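Local coordinates for phosphotriesterase, putative (Deinococcus radiodurans, PDB 4J35), which probably hydrolyses lactones as a two-metal enzyme of the phosphotriesterase family, and was engineered here towards organophosphate hydrolysis, at residues P76-L79 with R80-S83. The protein carries 7 engineered substitutions. Residues are numbered along the deposited sequence; the frame is centred on the assembly and turned at random.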
loop_
_atom_site.group_PDB
_atom_site.type_symbol
_atom_site.label_atom_id
_atom_site.label_comp_id
_atom_site.label_asym_id
_atom_site.label_seq_id
_atom_site.Cartn_x
_atom_site.Cartn_y
_atom_site.Cartn_z
ATOM N N PRO A 76 -6.695 8.277 -10.602
ATOM C CA PRO A 76 -7.569 7.141 -10.890
ATOM C C PRO A 76 -7.861 6.911 -12.377
ATOM O O PRO A 76 -7.950 5.749 -12.792
ATOM C CB PRO A 76 -8.861 7.496 -10.152
ATOM C CG PRO A 76 -8.439 8.449 -9.093
ATOM C CD PRO A 76 -7.310 9.228 -9.661
ATOM N N ALA A 77 -8.058 7.975 -13.144
ATOM C CA ALA A 77 -8.341 7.829 -14.567
ATOM C C ALA A 77 -7.150 7.222 -15.327
ATOM O O ALA A 77 -7.359 6.458 -16.246
ATOM C CB ALA A 77 -8.715 9.170 -15.167
ATOM N N PHE A 78 -5.918 7.568 -14.946
ATOM C CA PHE A 78 -4.739 6.925 -15.525
ATOM C C PHE A 78 -4.689 5.441 -15.110
ATOM O O PHE A 78 -4.513 4.556 -15.946
ATOM C CB PHE A 78 -3.440 7.676 -15.158
ATOM C CG PHE A 78 -2.201 7.071 -15.782
ATOM C CD1 PHE A 78 -1.850 7.363 -17.091
ATOM C CD2 PHE A 78 -1.409 6.188 -15.074
ATOM C CE1 PHE A 78 -0.749 6.771 -17.668
ATOM C CE2 PHE A 78 -0.301 5.601 -15.655
ATOM C CZ PHE A 78 0.027 5.890 -16.947
ATOM N N LEU A 79 -4.897 5.140 -13.826
ATOM C CA LEU A 79 -4.948 3.740 -13.419
ATOM C C LEU A 79 -5.997 2.943 -14.206
ATOM O O LEU A 79 -5.773 1.786 -14.549
ATOM C CB LEU A 79 -5.281 3.632 -11.927
ATOM C CG LEU A 79 -4.310 4.293 -10.949
ATOM C CD1 LEU A 79 -4.806 4.009 -9.545
ATOM C CD2 LEU A 79 -2.879 3.797 -11.103
ATOM N N ARG A 80 -7.150 3.548 -14.484
ATOM C CA ARG A 80 -8.171 2.876 -15.306
ATOM C C ARG A 80 -7.689 2.628 -16.732
ATOM O O ARG A 80 -7.941 1.560 -17.295
ATOM C CB ARG A 80 -9.477 3.675 -15.325
ATOM C CG ARG A 80 -10.592 3.020 -16.137
ATOM C CD ARG A 80 -11.955 3.592 -15.776
ATOM N NE ARG A 80 -12.077 4.984 -16.190
ATOM C CZ ARG A 80 -13.152 5.740 -15.996
ATOM N NH1 ARG A 80 -14.218 5.251 -15.383
ATOM N NH2 ARG A 80 -13.152 6.997 -16.413
ATOM N N GLU A 81 -6.963 3.578 -17.306
ATOM C CA GLU A 81 -6.389 3.365 -18.634
ATOM C C GLU A 81 -5.462 2.169 -18.652
ATOM O O GLU A 81 -5.485 1.381 -19.599
ATOM C CB GLU A 81 -5.567 4.562 -19.097
ATOM C CG GLU A 81 -6.340 5.787 -19.438
ATOM C CD GLU A 81 -5.428 6.878 -19.963
ATOM O OE1 GLU A 81 -4.693 6.633 -20.954
ATOM O OE2 GLU A 81 -5.440 7.976 -19.375
ATOM N N VAL A 82 -4.611 2.064 -17.632
ATOM C CA VAL A 82 -3.643 0.972 -17.561
ATOM C C VAL A 82 -4.379 -0.364 -17.411
ATOM O O VAL A 82 -4.030 -1.343 -18.062
ATOM C CB VAL A 82 -2.668 1.176 -16.379
ATOM C CG1 VAL A 82 -1.743 -0.016 -16.231
ATOM C CG2 VAL A 82 -1.864 2.463 -16.574
ATOM N N SER A 83 -5.396 -0.394 -16.544
ATOM C CA SER A 83 -6.201 -1.599 -16.327
ATOM C C SER A 83 -6.954 -2.047 -17.574
ATOM O O SER A 83 -6.949 -3.229 -17.918
ATOM C CB SER A 83 -7.219 -1.369 -15.191
ATOM O OG SER A 83 -7.955 -2.564 -14.928
HETATM O O HOH W 1 -9.668 6.590 -17.887
#
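Val82 lays its methyl CG2 against the Phe78 ring one helical turn earlier, 4.1 Å from the centroid and 30° off the normal: an off-centre CH-pi contact. Phe78 CG stands anti to the backbone N (chi1 -178°), which leans the ring obliquely towards the C-terminal end of the helix, to Val82. Valine suits its place because beta-branching sets CG2 beside the backbone N, where it meets both the ring and Phe78 O, the latter at 3.4 Å. Phe40 meets this ring edge-to-face, and helix 42-58 and strand 17-26 pack on it too, so a large apolar side chain suits the place. The other flat group, the Arg80 guanidinium, takes a water in plane at its edge; NE holds it weakly at 3.4 Å, while the water donates to Ala77 O at 2.8 Å. That carbonyl also accepts the backbone N-H of Glu81 at 3.1 Å, part of the i to i+4 bonding that continues with Val82 N to Phe78 O at 3.0 Å. Glu81 CG sits just beyond Ala77 O, 3.4 Å away, and OE2 is hydrogen-bonded to His42 NE2. With an alanine here the carboxylate is gone, and His42 would probably be left without this partner and freer to turn. Ser83, small enough for a buried position, hydrogen-bonds through OG to Leu88 O, while Leu79 and Val82 both rest on Ile90 of strand 89-91. The chemistry thus divides around helix 76-86, the crossover of a beta-alpha-beta unit in this TIM-barrel family: hydrocarbon from Phe78, Leu79 and Val82 faces the strands and helix 42-58, Glu81 adds a polar tie to that same helix, and the Arg80 flank carries the water.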